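YcaO (Methanopyrus kandleri, PDB 6CIB) binds ADP and magnesium as a YcaO-family enzyme and probably uses ATP to install thioamides in peptide backbones. Local coordinates at residues R194-L197 with E198-V201; L288-H291 with W292-E296. One frame throughout, in Å; residues are numbered along the deposited sequence.

Two local contacts, each at the end of a helix, lie within the YcaO family region. Interaction 1 comes first along the chain, at the C-terminal end of helix 188-198 and in the turn leading to strand 203-209. Interaction 2 follows much later, in the short helix 290-293 and the residues after it. Their centres lie about 20 Å apart and their nearest atoms about 10 Å, without touching. Strand 203-209 is their common neighbour, meeting R194 and E198 of the first and W292 and P295 of the second. Both thus place a helix end against the same strand, toward the outside of the nucleotide-binding fold.

Interaction 1: residues R194-L197 with E198-V201; sequences RRSL and EREV
R194 and E198 form an i to i+4 salt bridge at the C-terminal end of helix 188-198, where the chain passes into a type I beta turn from E198 to V201. The two side chains run side by side, and R194 NH2 meets E198 OE2 at 3.1 Å through a weak hydrogen bond. OE2 sits at the guanidinium edge, in its plane, although the carboxylate itself is turned 74° from that plane. Water 1 spans the same pair, accepting from R194 NH1 and donating to E198 OE1, which gives each carboxylate oxygen its own link to the arginine. With E198 CG anti to the backbone N (chi1 -168°) and the chain extended beyond it, the carboxylate reaches back along the helix.

In the backbone between them, E198 N bonds to R194 O at 2.8 Å and R199 N to R195 O at 3.1 Å. The pattern then tightens to i to i+3, from E200 N to L197 O. R199 bends at chi3, and one guanidinium face lies over S196 CA.

Farther out, E191 makes salt bridges to R194 and R195, and E192 one to R199. Strand 203-209 grips the central pair through V204, whose O accepts from R194 NH2 and whose N donates to E198 OE2. L197 packs on L249 and A253 of helix 241-260. Water 2 donates to S196 O at 2.8 Å and to E200 OE2, tying the last helical turn to the loop residue.

Interaction 2: residues L288-H291 with W292-E296; sequences LNRH and WFEPE
N289, at the N-cap position of the short helix 290-293 though its side chain makes no capping bond, meets W292 and F293. Its O accepts from W292 N at 3.0 Å and takes a second, weak bond from F293 N. The amide OD1 lies at the edge of the indole, in its plane, 4.0 Å from W292 CD1, while ND2 turns back to L285 O.

R290 pairs with E294 one turn on. OE1 of E294 stands over a guanidinium face, 3.0 Å from R290 NH2, so the attraction is one of charge with no N-H directed at the oxygen. The two planes are steeply inclined, and the bend of R290 at chi3 (73°) brings that face round to the carboxylate.

H291 places CG between its backbone N and carbonyl carbon (chi1 55°), which brings the imidazole against the indole. The H291 ring and the five-membered ring of W292 are inclined at 41°, with W292 CD1 over one imidazole face. H291 NE2 and W292 NE1 both bond to E175, each to a different carboxylate oxygen. Trimming H291 to an alanine is likely to leave one oxygen of E175 without its imidazole partner and a gap beside the five-membered ring of the indole.

Away from the nucleotide and metal sites, the contact joins helix 290-293 to helix 154-177 through E175, and to strand 203-209, where W292 packs on L209 and its O accepts from R207.

Interaction 1: residues R194-L197 with E198-V201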
loop_
_atom_site.group_PDB
_atom_site.type_symbol
_atom_site.label_atom_id
_atom_site.label_comp_id
_atom_site.label_asym_id
_atom_site.label_seq_id
_atom_site.Cartn_x
_atom_site.Cartn_y
_atom_site.Cartn_z
ATOM N N ARG A 194 14.034 -14.708 1.442
ATOM C CA ARG A 194 12.935 -15.546 1.926
ATOM C C ARG A 194 13.419 -16.588 2.952
ATOM O O ARG A 194 12.825 -16.706 4.029
ATOM C CB ARG A 194 12.198 -16.222 0.765
ATOM C CG ARG A 194 10.890 -16.896 1.169
ATOM C CD ARG A 194 10.458 -17.957 0.167
ATOM N NE ARG A 194 11.416 -19.066 0.043
ATOM C CZ ARG A 194 11.560 -20.068 0.917
ATOM N NH1 ARG A 194 12.474 -21.005 0.687
ATOM N NH2 ARG A 194 10.825 -20.136 2.025
ATOM N N ARG A 195 14.493 -17.314 2.622
ATOM C CA ARG A 195 15.118 -18.286 3.543
ATOM C C ARG A 195 15.604 -17.623 4.824
ATOM O O ARG A 195 15.452 -18.183 5.915
ATOM C CB ARG A 195 16.300 -18.997 2.874
ATOM C CG ARG A 195 15.911 -20.056 1.862
ATOM C CD ARG A 195 17.143 -20.597 1.159
ATOM N NE ARG A 195 16.786 -21.449 0.021
ATOM C CZ ARG A 195 17.651 -22.118 -0.738
ATOM N NH1 ARG A 195 18.961 -22.061 -0.506
ATOM N NH2 ARG A 195 17.198 -22.855 -1.745
ATOM N N SER A 196 16.186 -16.434 4.681
ATOM C CA SER A 196 16.729 -15.698 5.813
ATOM C C SER A 196 15.615 -15.238 6.768
ATOM O O SER A 196 15.751 -15.348 7.995
ATOM C CB SER A 196 17.579 -14.526 5.331
ATOM O OG SER A 196 18.388 -14.046 6.379
ATOM N N LEU A 197 14.512 -14.751 6.200
ATOM C CA LEU A 197 13.321 -14.416 6.995
ATOM C C LEU A 197 12.647 -15.637 7.589
ATOM O O LEU A 197 12.116 -15.565 8.695
ATOM C CB LEU A 197 12.314 -13.580 6.194
ATOM C CG LEU A 197 12.650 -12.094 6.014
ATOM C CD1 LEU A 197 11.651 -11.447 5.064
ATOM C CD2 LEU A 197 12.687 -11.341 7.341
ATOM N N GLU A 198 12.688 -16.752 6.856
ATOM C CA GLU A 198 12.149 -18.042 7.320
ATOM C C GLU A 198 12.841 -18.558 8.580
ATOM O O GLU A 198 12.196 -19.156 9.438
ATOM C CB GLU A 198 12.200 -19.086 6.208
ATOM C CG GLU A 198 11.413 -20.348 6.505
ATOM C CD GLU A 198 11.250 -21.221 5.284
ATOM O OE1 GLU A 198 12.251 -21.828 4.855
ATOM O OE2 GLU A 198 10.122 -21.301 4.755
ATOM N N ARG A 199 14.140 -18.295 8.695
ATOM C CA ARG A 199 14.901 -18.618 9.902
ATOM C C ARG A 199 14.394 -17.911 11.169
ATOM O O ARG A 199 14.695 -18.356 12.273
ATOM C CB ARG A 199 16.394 -18.355 9.677
ATOM C CG ARG A 199 17.119 -19.555 9.085
ATOM C CD ARG A 199 18.595 -19.288 8.824
ATOM N NE ARG A 199 18.881 -19.313 7.390
ATOM C CZ ARG A 199 19.309 -18.279 6.671
ATOM N NH1 ARG A 199 19.543 -17.100 7.235
ATOM N NH2 ARG A 199 19.516 -18.431 5.374
ATOM N N GLU A 200 13.615 -16.836 10.997
ATOM C CA GLU A 200 13.017 -16.085 12.108
ATOM C C GLU A 200 11.717 -16.702 12.621
ATOM O O GLU A 200 11.361 -16.537 13.793
ATOM C CB GLU A 200 12.741 -14.633 11.697
ATOM C CG GLU A 200 13.970 -13.791 11.412
ATOM C CD GLU A 200 14.915 -13.700 12.596
ATOM O OE1 GLU A 200 14.473 -13.308 13.702
ATOM O OE2 GLU A 200 16.107 -14.026 12.409
ATOM N N VAL A 201 11.007 -17.394 11.733
ATOM C CA VAL A 201 9.716 -18.017 12.053
ATOM C C VAL A 201 9.790 -19.514 11.737
ATOM O O VAL A 201 10.852 -20.117 11.890
ATOM C CB VAL A 201 8.530 -17.290 11.349
ATOM C CG1 VAL A 201 8.233 -15.958 12.031
ATOM C CG2 VAL A 201 8.796 -17.084 9.857
HETATM O O HOH W 1 12.370 -23.082 2.634
HETATM O O HOH W 2 17.610 -14.793 9.975
#

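Interaction 2: residues L288-H291 with W292-E296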
loop_
_atom_site.group_PDB
_atom_site.type_symbol
_atom_site.label_atom_id
_atom_site.label_comp_id
_atom_site.label_asym_id
_atom_site.label_seq_id
_atom_site.Cartn_x
_atom_site.Cartn_y
_atom_site.Cartn_z
ATOM N N LEU A 288 -8.297 -21.988 9.302
ATOM C CA LEU A 288 -9.163 -20.864 8.935
ATOM C C LEU A 288 -8.679 -20.139 7.672
ATOM O O LEU A 288 -9.465 -19.461 7.001
ATOM C CB LEU A 288 -9.319 -19.884 10.109
ATOM C CG LEU A 288 -10.035 -20.355 11.387
ATOM C CD1 LEU A 288 -9.928 -19.284 12.467
ATOM C CD2 LEU A 288 -11.492 -20.737 11.146
ATOM N N ASN A 289 -7.396 -20.315 7.346
ATOM C CA ASN A 289 -6.775 -19.666 6.192
ATOM C C ASN A 289 -6.190 -20.658 5.183
ATOM O O ASN A 289 -5.127 -20.419 4.596
ATOM C CB ASN A 289 -5.738 -18.649 6.668
ATOM C CG ASN A 289 -6.379 -17.397 7.210
ATOM O OD1 ASN A 289 -6.862 -16.567 6.451
ATOM N ND2 ASN A 289 -6.400 -17.258 8.527
ATOM N N ARG A 290 -6.925 -21.754 4.975
ATOM C CA ARG A 290 -6.550 -22.854 4.071
ATOM C C ARG A 290 -6.215 -22.416 2.645
ATOM O O ARG A 290 -5.341 -23.002 2.009
ATOM C CB ARG A 290 -7.664 -23.909 4.030
ATOM C CG ARG A 290 -7.638 -24.909 5.182
ATOM C CD ARG A 290 -8.847 -25.843 5.178
ATOM N NE ARG A 290 -8.769 -26.832 4.100
ATOM C CZ ARG A 290 -9.447 -26.776 2.952
ATOM N NH1 ARG A 290 -10.291 -25.777 2.701
ATOM N NH2 ARG A 290 -9.281 -27.729 2.042
ATOM N N HIS A 291 -6.920 -21.396 2.156
ATOM C CA HIS A 291 -6.674 -20.825 0.825
ATOM C C HIS A 291 -5.243 -20.286 0.651
ATOM O O HIS A 291 -4.663 -20.397 -0.432
ATOM C CB HIS A 291 -7.749 -19.797 0.433
ATOM C CG HIS A 291 -7.934 -18.676 1.412
ATOM N ND1 HIS A 291 -8.222 -18.880 2.745
ATOM C CD2 HIS A 291 -7.919 -17.334 1.234
ATOM C CE1 HIS A 291 -8.351 -17.713 3.350
ATOM N NE2 HIS A 291 -8.178 -16.758 2.453
ATOM N N TRP A 292 -4.681 -19.736 1.727
ATOM C CA TRP A 292 -3.283 -19.288 1.738
ATOM C C TRP A 292 -2.268 -20.408 1.890
ATOM O O TRP A 292 -1.178 -20.329 1.318
ATOM C CB TRP A 292 -3.060 -18.233 2.825
ATOM C CG TRP A 292 -3.691 -16.920 2.478
ATOM C CD1 TRP A 292 -4.742 -16.320 3.112
ATOM C CD2 TRP A 292 -3.333 -16.058 1.388
ATOM N NE1 TRP A 292 -5.054 -15.131 2.495
ATOM C CE2 TRP A 292 -4.207 -14.944 1.432
ATOM C CE3 TRP A 292 -2.353 -16.113 0.380
ATOM C CZ2 TRP A 292 -4.127 -13.884 0.508
ATOM C CZ3 TRP A 292 -2.282 -15.058 -0.551
ATOM C CH2 TRP A 292 -3.164 -13.962 -0.472
ATOM N N PHE A 293 -2.627 -21.438 2.656
ATOM C CA PHE A 293 -1.696 -22.519 3.009
ATOM C C PHE A 293 -1.794 -23.763 2.128
ATOM O O PHE A 293 -0.964 -24.667 2.235
ATOM C CB PHE A 293 -1.802 -22.874 4.500
ATOM C CG PHE A 293 -1.355 -21.764 5.413
ATOM C CD1 PHE A 293 0.004 -21.477 5.575
ATOM C CD2 PHE A 293 -2.292 -20.990 6.102
ATOM C CE1 PHE A 293 0.418 -20.440 6.407
ATOM C CE2 PHE A 293 -1.884 -19.954 6.934
ATOM C CZ PHE A 293 -0.528 -19.676 7.081
ATOM N N GLU A 294 -2.785 -23.791 1.239
ATOM C CA GLU A 294 -2.924 -24.876 0.261
ATOM C C GLU A 294 -2.965 -24.314 -1.170
ATOM O O GLU A 294 -4.041 -24.229 -1.771
ATOM C CB GLU A 294 -4.152 -25.740 0.583
ATOM C CG GLU A 294 -4.055 -26.493 1.907
ATOM C CD GLU A 294 -5.397 -26.970 2.440
ATOM O OE1 GLU A 294 -6.395 -26.986 1.679
ATOM O OE2 GLU A 294 -5.452 -27.340 3.637
ATOM N N PRO A 295 -1.790 -23.917 -1.713
ATOM C CA PRO A 295 -1.751 -23.277 -3.037
ATOM C C PRO A 295 -2.243 -24.173 -4.181
ATOM O O PRO A 295 -2.029 -25.381 -4.147
ATOM C CB PRO A 295 -0.266 -22.937 -3.217
ATOM C CG PRO A 295 0.457 -23.898 -2.331
ATOM C CD PRO A 295 -0.434 -24.039 -1.137
ATOM N N GLU A 296 -2.902 -23.567 -5.169
ATOM C CA GLU A 296 -3.331 -24.261 -6.385
ATOM C C GLU A 296 -2.325 -23.980 -7.497
ATOM O O GLU A 296 -2.392 -22.937 -8.167
ATOM C CB GLU A 296 -4.738 -23.801 -6.801
ATOM C CG GLU A 296 -5.498 -24.743 -7.736
ATOM C CD GLU A 296 -6.652 -25.479 -7.057
ATOM O OE1 GLU A 296 -7.097 -25.066 -5.955
ATOM O OE2 GLU A 296 -7.136 -26.476 -7.641
#